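PDB 4OXI: enterobactin synthetase component F-related protein from Vibrio cholerae serotype O1, which binds glycyl-adenosine-5'-phosphate as an adenylation domain and probably activates glycine with ATP in a lipopolysaccharide-modification pathway linked to antimicrobial peptide resistance. Local coordinates for residues Lys74-Tyr78 and Gln79-Asp83; Gln476-Leu480 and Glu481-Thr485; Ala514-Asp517 and Thr518-Trp522. One frame throughout, in Å; residues are numbered along the deposited sequence.

Interaction 1. Residues Lys74-Tyr78 and Gln79-Asp83; sequences KTYTY and QEMTD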
ATOM      1  N   LYS A  74     -22.262  -9.075   0.295  1.00 24.59           N
ATOM      2  CA  LYS A  74     -22.593  -9.531  -1.059  1.00 22.62           C
ATOM      3  C   LYS A  74     -21.431 -10.213  -1.761  1.00 23.97           C
ATOM      4  O   LYS A  74     -20.274  -9.829  -1.601  1.00 21.49           O
ATOM      5  CB  LYS A  74     -23.097  -8.380  -1.929  1.00 24.98           C
ATOM      6  CG  LYS A  74     -24.423  -7.805  -1.494  1.00 33.21           C
ATOM      7  CD  LYS A  74     -25.003  -6.929  -2.591  1.00 39.11           C
ATOM      8  CE  LYS A  74     -26.408  -6.477  -2.232  1.00 48.30           C
ATOM      9  NZ  LYS A  74     -26.450  -5.863  -0.876  1.00 51.20           N
ATOM     10  N   THR A  75     -21.746 -11.221  -2.561  1.00 25.18           N
ATOM     11  CA  THR A  75     -20.720 -11.952  -3.289  1.00 23.60           C
ATOM     12  C   THR A  75     -20.896 -11.746  -4.790  1.00 23.47           C
ATOM     13  O   THR A  75     -22.022 -11.709  -5.278  1.00 23.70           O
ATOM     14  CB  THR A  75     -20.806 -13.435  -2.942  1.00 26.72           C
ATOM     15  OG1 THR A  75     -20.797 -13.563  -1.514  1.00 28.20           O
ATOM     16  CG2 THR A  75     -19.637 -14.200  -3.527  1.00 23.94           C
ATOM     17  N   TYR A  76     -19.787 -11.589  -5.513  1.00 22.33           N
ATOM     18  CA  TYR A  76     -19.830 -11.362  -6.957  1.00 23.61           C
ATOM     19  C   TYR A  76     -18.923 -12.371  -7.630  1.00 23.23           C
ATOM     20  O   TYR A  76     -17.766 -12.553  -7.215  1.00 18.95           O
ATOM     21  CB  TYR A  76     -19.378  -9.928  -7.311  1.00 22.37           C
ATOM     22  CG  TYR A  76     -20.168  -8.848  -6.595  1.00 21.58           C
ATOM     23  CD1 TYR A  76     -21.278  -8.256  -7.191  1.00 24.49           C
ATOM     24  CD2 TYR A  76     -19.825  -8.449  -5.319  1.00 20.81           C
ATOM     25  CE1 TYR A  76     -22.017  -7.284  -6.531  1.00 23.24           C
ATOM     26  CE2 TYR A  76     -20.556  -7.476  -4.653  1.00 25.35           C
ATOM     27  CZ  TYR A  76     -21.643  -6.895  -5.263  1.00 24.49           C
ATOM     28  OH  TYR A  76     -22.365  -5.925  -4.597  1.00 26.61           O
ATOM     29  N   THR A  77     -19.444 -13.043  -8.657  1.00 22.86           N
ATOM     30  CA  THR A  77     -18.641 -14.025  -9.395  1.00 23.38           C
ATOM     31  C   THR A  77     -17.625 -13.351 -10.326  1.00 21.04           C
ATOM     32  O   THR A  77     -17.708 -12.142 -10.577  1.00 22.16           O
ATOM     33  CB  THR A  77     -19.525 -14.911 -10.266  1.00 24.45           C
ATOM     34  OG1 THR A  77     -20.182 -14.083 -11.216  1.00 21.63           O
ATOM     35  CG2 THR A  77     -20.585 -15.654  -9.422  1.00 20.63           C
ATOM     36  N   TYR A  78     -16.681 -14.130 -10.847  1.00 22.00           N
ATOM     37  CA  TYR A  78     -15.729 -13.616 -11.826  1.00 22.74           C
ATOM     38  C   TYR A  78     -16.454 -13.026 -13.030  1.00 26.30           C
ATOM     39  O   TYR A  78     -16.042 -12.000 -13.571  1.00 22.86           O
ATOM     40  CB  TYR A  78     -14.707 -14.696 -12.234  1.00 21.22           C
ATOM     41  CG  TYR A  78     -13.556 -14.708 -11.268  1.00 24.35           C
ATOM     42  CD1 TYR A  78     -13.579 -15.507 -10.127  1.00 23.06           C
ATOM     43  CD2 TYR A  78     -12.471 -13.866 -11.457  1.00 20.50           C
ATOM     44  CE1 TYR A  78     -12.530 -15.474  -9.210  1.00 21.81           C
ATOM     45  CE2 TYR A  78     -11.434 -13.829 -10.560  1.00 20.37           C
ATOM     46  CZ  TYR A  78     -11.468 -14.617  -9.441  1.00 24.64           C
ATOM     47  OH  TYR A  78     -10.416 -14.540  -8.568  1.00 22.86           O
ATOM     48  N   GLN A  79     -17.564 -13.643 -13.414  1.00 25.77           N
ATOM     49  CA  GLN A  79     -18.321 -13.181 -14.566  1.00 23.80           C
ATOM     50  C   GLN A  79     -18.971 -11.846 -14.256  1.00 27.77           C
ATOM     51  O   GLN A  79     -18.957 -10.925 -15.089  1.00 29.41           O
ATOM     52  CB  GLN A  79     -19.389 -14.218 -14.949  1.00 25.81           C
ATOM     53  CG  GLN A  79     -20.267 -13.815 -16.143  1.00 24.85           C
ATOM     54  CD  GLN A  79     -19.504 -13.797 -17.464  1.00 30.40           C
ATOM     55  OE1 GLN A  79     -18.861 -14.780 -17.840  1.00 36.83           O
ATOM     56  NE2 GLN A  79     -19.561 -12.670 -18.167  1.00 31.93           N
ATOM     57  N   GLU A  80     -19.553 -11.730 -13.068  1.00 22.18           N
ATOM     58  CA  GLU A  80     -20.194 -10.479 -12.696  1.00 25.10           C
ATOM     59  C   GLU A  80     -19.168  -9.356 -12.555  1.00 24.53           C
ATOM     60  O   GLU A  80     -19.430  -8.230 -12.951  1.00 27.22           O
ATOM     61  CB  GLU A  80     -20.992 -10.645 -11.400  1.00 25.84           C
ATOM     62  CG  GLU A  80     -22.231 -11.533 -11.546  1.00 30.43           C
ATOM     63  CD  GLU A  80     -22.771 -12.020 -10.194  1.00 32.94           C
ATOM     64  OE1 GLU A  80     -22.026 -11.982  -9.184  1.00 29.43           O
ATOM     65  OE2 GLU A  80     -23.938 -12.456 -10.146  1.00 45.27           O
ATOM     66  N   MET A  81     -18.005  -9.654 -11.976  1.00 25.19           N
ATOM     67  CA  MET A  81     -16.957  -8.638 -11.834  1.00 24.07           C
ATOM     68  C   MET A  81     -16.416  -8.253 -13.210  1.00 25.82           C
ATOM     69  O   MET A  81     -16.095  -7.088 -13.465  1.00 22.29           O
ATOM     70  CB  MET A  81     -15.813  -9.143 -10.940  1.00 20.92           C
ATOM     71  CG  MET A  81     -16.173  -9.242  -9.455  1.00 17.66           C
ATOM     72  SD  MET A  81     -16.665  -7.642  -8.753  1.00 23.73           S
ATOM     73  CE  MET A  81     -15.181  -6.664  -9.055  1.00 20.50           C
ATOM     74  N   THR A  82     -16.327  -9.237 -14.101  1.00 24.35           N
ATOM     75  CA  THR A  82     -15.836  -8.984 -15.451  1.00 23.50           C
ATOM     76  C   THR A  82     -16.786  -8.080 -16.234  1.00 25.56           C
ATOM     77  O   THR A  82     -16.338  -7.185 -16.939  1.00 26.45           O
ATOM     78  CB  THR A  82     -15.576 -10.289 -16.195  1.00 25.91           C
ATOM     79  OG1 THR A  82     -14.556 -11.016 -15.486  1.00 27.32           O
ATOM     80  CG2 THR A  82     -15.109 -10.010 -17.628  1.00 28.08           C
ATOM     81  N   ASP A  83     -18.092  -8.284 -16.080  1.00 26.05           N
ATOM     82  CA  ASP A  83     -19.068  -7.437 -16.754  1.00 27.14           C
ATOM     83  C   ASP A  83     -18.921  -5.986 -16.298  1.00 27.98           C
ATOM     84  O   ASP A  83     -18.963  -5.066 -17.109  1.00 28.22           O
ATOM     85  CB  ASP A  83     -20.511  -7.894 -16.463  1.00 27.47           C
ATOM     86  CG  ASP A  83     -20.837  -9.282 -17.031  1.00 36.17           C
ATOM     87  OD1 ASP A  83     -20.119  -9.767 -17.937  1.00 36.07           O
ATOM     88  OD2 ASP A  83     -21.838  -9.884 -16.566  1.00 39.86           O
TER

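Interaction 2. Residues Gln476-Leu480 and Glu481-Thr485; sequences QRVEL and EEIET. With GAP (glycyl-adenosine-5'-phosphate), chain B.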
ATOM      1  N   GLN A 476       1.011   3.019   9.326  1.00 30.15           N
ATOM      2  CA  GLN A 476       1.079   3.888   8.152  1.00 28.73           C
ATOM      3  C   GLN A 476       2.404   4.657   8.066  1.00 29.91           C
ATOM      4  O   GLN A 476       2.853   5.264   9.046  1.00 30.16           O
ATOM      5  CB  GLN A 476      -0.064   4.887   8.181  1.00 29.69           C
ATOM      6  CG  GLN A 476      -1.440   4.270   8.285  1.00 34.88           C
ATOM      7  CD  GLN A 476      -2.517   5.337   8.199  1.00 48.98           C
ATOM      8  OE1 GLN A 476      -2.444   6.235   7.354  1.00 59.26           O
ATOM      9  NE2 GLN A 476      -3.508   5.265   9.085  1.00 47.91           N
ATOM     10  N   ARG A 477       3.022   4.630   6.892  1.00 25.76           N
ATOM     11  CA  ARG A 477       4.279   5.334   6.643  1.00 28.24           C
ATOM     12  C   ARG A 477       4.148   6.857   6.785  1.00 27.06           C
ATOM     13  O   ARG A 477       3.229   7.457   6.240  1.00 25.77           O
ATOM     14  CB  ARG A 477       4.737   5.008   5.227  1.00 27.19           C
ATOM     15  CG  ARG A 477       6.001   5.709   4.766  1.00 31.04           C
ATOM     16  CD  ARG A 477       6.432   5.167   3.406  1.00 31.71           C
ATOM     17  NE  ARG A 477       7.377   6.044   2.717  1.00 34.85           N
ATOM     18  CZ  ARG A 477       8.067   5.696   1.632  1.00 32.10           C
ATOM     19  NH1 ARG A 477       7.933   4.476   1.110  1.00 26.81           N
ATOM     20  NH2 ARG A 477       8.902   6.565   1.073  1.00 28.80           N
ATOM     21  N   VAL A 478       5.071   7.486   7.502  1.00 27.23           N
ATOM     22  CA  VAL A 478       5.083   8.944   7.579  1.00 26.02           C
ATOM     23  C   VAL A 478       6.480   9.464   7.899  1.00 28.46           C
ATOM     24  O   VAL A 478       7.259   8.783   8.563  1.00 28.70           O
ATOM     25  CB  VAL A 478       4.061   9.461   8.624  1.00 29.59           C
ATOM     26  CG1 VAL A 478       4.477   9.050  10.013  1.00 24.37           C
ATOM     27  CG2 VAL A 478       3.886  10.988   8.517  1.00 28.75           C
ATOM     28  N   GLU A 479       6.808  10.655   7.407  1.00 28.73           N
ATOM     29  CA  GLU A 479       8.036  11.342   7.815  1.00 30.66           C
ATOM     30  C   GLU A 479       7.754  12.188   9.062  1.00 29.37           C
ATOM     31  O   GLU A 479       6.888  13.064   9.039  1.00 27.41           O
ATOM     32  CB  GLU A 479       8.527  12.264   6.687  1.00 33.85           C
ATOM     33  CG  GLU A 479       8.728  11.588   5.320  1.00 32.64           C
ATOM     34  CD  GLU A 479       9.999  10.755   5.255  1.00 37.40           C
ATOM     35  OE1 GLU A 479      10.803  10.817   6.212  1.00 40.11           O
ATOM     36  OE2 GLU A 479      10.195  10.040   4.243  1.00 46.03           O
ATOM     37  N   LEU A 480       8.477  11.937  10.146  1.00 29.35           N
ATOM     38  CA  LEU A 480       8.313  12.741  11.355  1.00 31.60           C
ATOM     39  C   LEU A 480       8.530  14.219  11.040  1.00 31.08           C
ATOM     40  O   LEU A 480       7.914  15.079  11.661  1.00 30.21           O
ATOM     41  CB  LEU A 480       9.261  12.277  12.462  1.00 28.63           C
ATOM     42  CG  LEU A 480       8.846  10.956  13.119  1.00 29.24           C
ATOM     43  CD1 LEU A 480       9.777  10.594  14.258  1.00 28.75           C
ATOM     44  CD2 LEU A 480       7.415  10.999  13.591  1.00 22.29           C
ATOM     45  N   GLU A 481       9.372  14.504  10.048  1.00 30.87           N
ATOM     46  CA  GLU A 481       9.600  15.885   9.608  1.00 36.19           C
ATOM     47  C   GLU A 481       8.386  16.525   8.942  1.00 33.60           C
ATOM     48  O   GLU A 481       8.225  17.742   9.012  1.00 31.34           O
ATOM     49  CB  GLU A 481      10.821  15.998   8.689  1.00 30.22           C
ATOM     50  CG  GLU A 481      12.144  15.804   9.403  1.00 40.20           C
ATOM     51  CD  GLU A 481      12.665  14.384   9.280  1.00 51.70           C
ATOM     52  OE1 GLU A 481      13.852  14.156   9.615  1.00 55.40           O
ATOM     53  OE2 GLU A 481      11.887  13.493   8.844  1.00 52.85           O
ATOM     54  N   GLU A 482       7.536  15.735   8.285  1.00 31.75           N
ATOM     55  CA  GLU A 482       6.313  16.318   7.733  1.00 34.61           C
ATOM     56  C   GLU A 482       5.424  16.823   8.875  1.00 30.91           C
ATOM     57  O   GLU A 482       4.851  17.904   8.794  1.00 30.57           O
ATOM     58  CB  GLU A 482       5.530  15.344   6.837  1.00 31.63           C
ATOM     59  CG  GLU A 482       4.186  15.946   6.374  1.00 36.76           C
ATOM     60  CD  GLU A 482       3.254  14.973   5.628  1.00 43.28           C
ATOM     61  OE1 GLU A 482       3.496  13.741   5.639  1.00 42.66           O
ATOM     62  OE2 GLU A 482       2.256  15.453   5.036  1.00 43.58           O
ATOM     63  N   ILE A 483       5.325  16.040   9.942  1.00 28.76           N
ATOM     64  CA  ILE A 483       4.500  16.417  11.077  1.00 31.35           C
ATOM     65  C   ILE A 483       5.094  17.649  11.771  1.00 29.49           C
ATOM     66  O   ILE A 483       4.391  18.615  12.053  1.00 31.88           O
ATOM     67  CB  ILE A 483       4.363  15.256  12.078  1.00 28.38           C
ATOM     68  CG1 ILE A 483       3.777  14.025  11.373  1.00 28.55           C
ATOM     69  CG2 ILE A 483       3.492  15.675  13.258  1.00 25.43           C
ATOM     70  CD1 ILE A 483       3.648  12.787  12.261  1.00 27.04           C
ATOM     71  N   GLU A 484       6.394  17.611  12.021  1.00 27.08           N
ATOM     72  CA  GLU A 484       7.096  18.737  12.614  1.00 33.54           C
ATOM     73  C   GLU A 484       6.903  20.017  11.799  1.00 33.16           C
ATOM     74  O   GLU A 484       6.639  21.086  12.355  1.00 33.12           O
ATOM     75  CB  GLU A 484       8.581  18.412  12.769  1.00 30.03           C
ATOM     76  CG  GLU A 484       9.356  19.513  13.476  1.00 35.81           C
ATOM     77  CD  GLU A 484      10.832  19.205  13.593  1.00 39.69           C
ATOM     78  OE1 GLU A 484      11.632  20.160  13.494  1.00 39.66           O
ATOM     79  OE2 GLU A 484      11.188  18.017  13.794  1.00 43.98           O
ATOM     80  N   THR A 485       7.002  19.896  10.478  1.00 32.12           N
ATOM     81  CA  THR A 485       6.833  21.035   9.581  1.00 31.21           C
ATOM     82  C   THR A 485       5.455  21.664   9.725  1.00 34.90           C
ATOM     83  O   THR A 485       5.323  22.888   9.777  1.00 37.82           O
ATOM     84  CB  THR A 485       7.068  20.610   8.121  1.00 37.98           C
ATOM     85  OG1 THR A 485       8.461  20.319   7.940  1.00 33.64           O
ATOM     86  CG2 THR A 485       6.641  21.706   7.147  1.00 36.95           C
TER
HETATM   87  N   GAP B 601       5.228  -1.964   0.512  1.00 26.37           N
HETATM   88  CA  GAP B 601       5.091  -2.410   1.930  1.00 32.47           C
HETATM   89  C   GAP B 601       5.355  -1.201   2.807  1.00 40.11           C
HETATM   90  O   GAP B 601       5.284  -1.241   4.022  1.00 44.62           O
HETATM   91  PA  GAP B 601       5.988   1.474   2.784  1.00 30.14           P
HETATM   92  O1A GAP B 601       6.644   2.239   1.661  1.00 28.01           O
HETATM   93  O2A GAP B 601       4.727   2.001   3.447  1.00 34.80           O
HETATM   94  O3A GAP B 601       5.716   0.034   2.135  1.00 30.94           O
HETATM   95  C5' GAP B 601       8.448   0.884   3.475  1.00 27.31           C
HETATM   96  O5' GAP B 601       7.129   1.238   3.893  1.00 32.16           O
HETATM   97  C4' GAP B 601       9.338   0.785   4.697  1.00 26.73           C
HETATM   98  O4' GAP B 601       8.713  -0.053   5.672  1.00 30.58           O
HETATM   99  C3' GAP B 601      10.653   0.090   4.423  1.00 27.56           C
HETATM  100  O3' GAP B 601      11.615   0.999   3.888  1.00 26.99           O
HETATM  101  C2' GAP B 601      11.024  -0.437   5.799  1.00 28.06           C
HETATM  102  O2' GAP B 601      11.514   0.615   6.615  1.00 23.13           O
HETATM  103  C1' GAP B 601       9.694  -0.766   6.425  1.00 26.93           C
HETATM  104  N9  GAP B 601       9.433  -2.216   6.288  1.00 26.75           N
HETATM  105  C8  GAP B 601       8.687  -2.792   5.327  1.00 24.07           C
HETATM  106  N7  GAP B 601       8.629  -4.137   5.492  1.00 23.89           N
HETATM  107  C5  GAP B 601       9.369  -4.436   6.582  1.00 24.59           C
HETATM  108  C6  GAP B 601       9.742  -5.673   7.300  1.00 23.82           C
HETATM  109  N6  GAP B 601       9.279  -6.884   6.889  1.00 23.60           N
HETATM  110  N1  GAP B 601      10.540  -5.544   8.387  1.00 28.61           N
HETATM  111  C2  GAP B 601      10.996  -4.342   8.811  1.00 28.26           C
HETATM  112  N3  GAP B 601      10.692  -3.181   8.199  1.00 26.95           N
HETATM  113  C4  GAP B 601       9.894  -3.166   7.103  1.00 23.82           C

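Interaction 3. Residues Ala514-Asp517 and Thr518-Trp522; sequences AFVD and THTQW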
ATOM      1  N   ALA A 514       3.443  15.833  20.530  1.00 32.42           N
ATOM      2  CA  ALA A 514       4.233  17.002  20.169  1.00 30.43           C
ATOM      3  C   ALA A 514       4.799  17.714  21.404  1.00 35.44           C
ATOM      4  O   ALA A 514       4.100  17.870  22.408  1.00 37.18           O
ATOM      5  CB  ALA A 514       3.400  17.950  19.323  1.00 27.01           C
ATOM      6  N   PHE A 515       6.068  18.115  21.329  1.00 30.55           N
ATOM      7  CA  PHE A 515       6.678  19.008  22.314  1.00 30.69           C
ATOM      8  C   PHE A 515       6.968  20.342  21.655  1.00 31.23           C
ATOM      9  O   PHE A 515       7.599  20.396  20.597  1.00 35.05           O
ATOM     10  CB  PHE A 515       7.992  18.437  22.848  1.00 30.95           C
ATOM     11  CG  PHE A 515       7.822  17.195  23.666  1.00 34.05           C
ATOM     12  CD1 PHE A 515       7.723  17.270  25.050  1.00 31.35           C
ATOM     13  CD2 PHE A 515       7.756  15.946  23.057  1.00 37.84           C
ATOM     14  CE1 PHE A 515       7.565  16.130  25.816  1.00 34.60           C
ATOM     15  CE2 PHE A 515       7.595  14.789  23.820  1.00 37.76           C
ATOM     16  CZ  PHE A 515       7.502  14.887  25.204  1.00 39.81           C
ATOM     17  N   VAL A 516       6.491  21.420  22.264  1.00 31.91           N
ATOM     18  CA  VAL A 516       6.798  22.759  21.774  1.00 33.38           C
ATOM     19  C   VAL A 516       7.484  23.541  22.888  1.00 33.24           C
ATOM     20  O   VAL A 516       7.410  23.165  24.056  1.00 30.88           O
ATOM     21  CB  VAL A 516       5.538  23.492  21.320  1.00 36.44           C
ATOM     22  CG1 VAL A 516       4.845  22.702  20.207  1.00 33.69           C
ATOM     23  CG2 VAL A 516       4.590  23.703  22.506  1.00 37.97           C
ATOM     24  N   ASP A 517       8.172  24.612  22.531  1.00 31.12           N
ATOM     25  CA  ASP A 517       8.853  25.399  23.547  1.00 35.84           C
ATOM     26  C   ASP A 517       7.847  26.147  24.432  1.00 36.35           C
ATOM     27  O   ASP A 517       6.636  26.148  24.160  1.00 33.55           O
ATOM     28  CB  ASP A 517       9.847  26.359  22.892  1.00 37.85           C
ATOM     29  CG  ASP A 517       9.176  27.340  21.957  1.00 37.20           C
ATOM     30  OD1 ASP A 517       8.275  28.079  22.412  1.00 35.73           O
ATOM     31  OD2 ASP A 517       9.550  27.375  20.764  1.00 41.93           O
ATOM     32  N   THR A 518       8.354  26.783  25.484  1.00 37.35           N
ATOM     33  CA  THR A 518       7.517  27.456  26.476  1.00 34.01           C
ATOM     34  C   THR A 518       7.262  28.929  26.141  1.00 34.87           C
ATOM     35  O   THR A 518       6.622  29.640  26.921  1.00 36.90           O
ATOM     36  CB  THR A 518       8.160  27.372  27.872  1.00 33.68           C
ATOM     37  OG1 THR A 518       9.543  27.746  27.773  1.00 32.55           O
ATOM     38  CG2 THR A 518       8.071  25.954  28.429  1.00 31.03           C
ATOM     39  N   HIS A 519       7.742  29.384  24.985  1.00 30.75           N
ATOM     40  CA  HIS A 519       7.613  30.797  24.609  1.00 34.14           C
ATOM     41  C   HIS A 519       6.452  31.074  23.674  1.00 38.65           C
ATOM     42  O   HIS A 519       6.158  32.226  23.367  1.00 42.14           O
ATOM     43  CB  HIS A 519       8.892  31.291  23.942  1.00 31.10           C
ATOM     44  CG  HIS A 519      10.115  31.018  24.746  1.00 39.23           C
ATOM     45  ND1 HIS A 519      11.098  30.144  24.331  1.00 40.62           N
ATOM     46  CD2 HIS A 519      10.496  31.469  25.966  1.00 37.35           C
ATOM     47  CE1 HIS A 519      12.045  30.087  25.253  1.00 39.67           C
ATOM     48  NE2 HIS A 519      11.703  30.878  26.254  1.00 41.16           N
ATOM     49  N   THR A 520       5.804  30.019  23.198  1.00 39.13           N
ATOM     50  CA  THR A 520       4.735  30.197  22.238  1.00 39.99           C
ATOM     51  C   THR A 520       3.409  30.213  22.986  1.00 41.21           C
ATOM     52  O   THR A 520       3.240  29.492  23.973  1.00 43.44           O
ATOM     53  CB  THR A 520       4.777  29.102  21.137  1.00 46.84           C
ATOM     54  OG1 THR A 520       3.877  29.445  20.072  1.00 53.87           O
ATOM     55  CG2 THR A 520       4.406  27.744  21.707  1.00 44.06           C
ATOM     56  N   GLN A 521       2.484  31.063  22.547  1.00 38.19           N
ATOM     57  CA  GLN A 521       1.203  31.179  23.234  1.00 42.51           C
ATOM     58  C   GLN A 521       0.448  29.857  23.214  1.00 40.67           C
ATOM     59  O   GLN A 521       0.187  29.306  22.153  1.00 44.37           O
ATOM     60  CB  GLN A 521       0.341  32.273  22.610  1.00 45.73           C
ATOM     61  CG  GLN A 521      -0.919  32.538  23.424  1.00 49.67           C
ATOM     62  CD  GLN A 521      -1.924  33.397  22.688  1.00 59.77           C
ATOM     63  OE1 GLN A 521      -1.601  34.022  21.671  1.00 63.14           O
ATOM     64  NE2 GLN A 521      -3.158  33.429  23.195  1.00 55.05           N
ATOM     65  N   TRP A 522       0.098  29.350  24.387  1.00 38.19           N
ATOM     66  CA  TRP A 522      -0.510  28.026  24.490  1.00 39.39           C
ATOM     67  C   TRP A 522      -1.953  28.024  23.970  1.00 42.74           C
ATOM     68  O   TRP A 522      -2.867  28.464  24.662  1.00 40.17           O
ATOM     69  CB  TRP A 522      -0.445  27.564  25.940  1.00 35.45           C
ATOM     70  CG  TRP A 522      -0.906  26.168  26.204  1.00 37.35           C
ATOM     71  CD1 TRP A 522      -2.080  25.786  26.801  1.00 35.46           C
ATOM     72  CD2 TRP A 522      -0.186  24.963  25.928  1.00 37.74           C
ATOM     73  NE1 TRP A 522      -2.136  24.414  26.900  1.00 33.34           N
ATOM     74  CE2 TRP A 522      -0.988  23.886  26.367  1.00 36.73           C
ATOM     75  CE3 TRP A 522       1.054  24.687  25.337  1.00 39.10           C
ATOM     76  CZ2 TRP A 522      -0.583  22.554  26.237  1.00 38.18           C
ATOM     77  CZ3 TRP A 522       1.452  23.363  25.209  1.00 38.76           C
ATOM     78  CH2 TRP A 522       0.637  22.314  25.657  1.00 35.96           C
TER
HETATM   79  O   HOH W   1       4.153  27.186  25.104  1.00 39.52           O

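Interaction 1. Residues Lys74-Tyr78 and Gln79-Asp83
Tyr76 is the first residue whose side chain meets the helix; its CB lies 3.8 Å from SD of Met81. With CG beside the backbone N (chi1 -55°), the ring turns away from the helix but keeps the sulfur near it: Met81 SD lies 5.1 Å from the Tyr76 ring centroid, an oblique Met-aromatic contact. Leu108 of helix 108-119 touches both side chains.

Thr77, the last residue of the strand, carries the centre of the arrangement and does three jobs. Its OG1, set between the backbone N and the carbonyl carbon (chi1 62°), accepts the amide of Glu80, with Glu80 N 3.1 Å from Thr77 OG1. Its own N-H is taken by the carboxylate of that same glutamate: Thr77 N stands 2.8 Å from Glu80 OE1, meeting the oxygen from above the carboxylate plane, 37° out of it. The Glu80 chain, extended beyond CG, crosses the threonine side chain at a slant to get there. Thr77 O in turn accepts Met81 N at 2.9 Å, an i to i+4 bond of the helix.

At Tyr78 the ring leaves the contact, its OH bonding to Ala281 O. The carbonyl stays behind and is gripped twice by Thr82, from opposite faces of its plane: Thr82 N is 2.8 Å from Tyr78 O, and Thr82 OG1 2.6 Å from the same atom. The hydroxyl thus finds its acceptor one turn back in its own helix.

Reciprocal bonds between Thr77 and Glu80 make a capping box. Here it starts helix 78-95 directly after edge strand 74-77, within the AMP-binding region of the adenylation domain.

Interaction 2. Residues Gln476-Leu480 and Glu481-Thr485
Strand 476-479 passes into the helix around the carbonyl of Glu479, the N-cap residue, and the two short axes make an angle of 58°. Glu482 N lies 2.9 Å from Glu479 O and approaches from above the carbonyl plane, while Ile483 N adds a weak bond to the same oxygen. One residue on, Glu484 N binds Leu480 O at 3.0 Å, a much straighter helical bond (171° at the hydrogen).

Among the side chains, Val478 sends CG2, anti to its backbone N, across the first turn of the helix. That methyl meets CD1 of Ile483 at 4.2 Å, the two side chains crossing at about a right angle, and it also lies 4.0 Å from Glu482 OE1. The carboxylate of Glu482 is held by Ser223, whose OG is bonded to both Glu482 OE1 and Glu479 N, pinning the strand end and the helix start to one hydroxyl. Glu479 OE1 and Glu481 OE2 are 3.9 Å apart with their carboxylate planes turned by 45°.

At the far end of the strand Arg477 runs extended from CG to NE toward the ligand. NH1 of Arg477 donates a hydrogen bond to O1A of glycyl-adenosine-5'-phosphate, 2.6 Å away, with the phosphorus at the guanidinium edge, and NH2 makes a salt bridge with Glu364.

Two chemistries are therefore joined here. The like-charged carboxylates of Glu479 and Glu481, so close together, would probably favour protonation of one or a nearby counter-charge, whereas Arg477, whose NH2 is engaged and probably steadied by Glu364, would counter the phosphate charge of the adenylate.

Interaction 3. Residues Ala514-Asp517 and Thr518-Trp522
Asp517 CG sits between its backbone N and carbonyl carbon (chi1 61°), which swings the carboxylate forward to His519. Val516 holds CG2 in the same kind of position, aimed at Thr520 and Trp522.

The forward swing brings Asp517 OD1 to 2.9 Å from His519 N. That N-H reaches the oxygen on its anti side, 23° out of the carboxylate plane. CB of His519 packs 3.6 Å from Asp517 OD1. The other oxygen, OD2, bonds to Ser495 N, in the link between helix 480-491 and strand 496-500, so the carboxylate ties the turn to that link.

A water closes the loop on the backbone side, donating to Asp517 O at 2.9 Å and to Thr520 O at 2.7 Å; it bridges the two carbonyls where the chain folds back. Thr520 offers CG2 to the turn, 3.7 Å from Asp517 O, while its hydroxyl bonds elsewhere, to Thr491 O at the end of helix 480-491.

Past the turn the chain doubles back enough for Trp522 to touch the strand again. Val516 CG2 lies at the indole's edge, near its plane, 4.2 Å from Trp522 CZ3; the same indole meets Trp527 edge-to-face.

A side-chain carboxylate accepting the amide two residues on is an Asx turn. This one follows strand 512-516, part of a three-stranded mixed sheet, and leads toward helix 524-531; its place late in the chain is consistent with the small C-terminal subdomain of adenylating enzymes.

Interactions 2 and 3 are neighbours, with centres about 19 Å apart and nearest atoms about 6 Å apart. Helix 480-491, which starts in interaction 2, ends at Thr491, where it meets the turn of interaction 3; strand 496-500 lies between them, packing on Ile483 through Ile498 and pairing with Phe515 through Ala497. Of the three, interaction 2 holds the ligand residue Arg477, close along the chain to Lys472, which also binds the adenylate. Interaction 1 sits on the opposite side of the chain's centre, its own centre about 40 Å from that of interaction 2 and about 55 Å from that of interaction 3. Interactions 1 and 2 both lead from a strand straight into a helix.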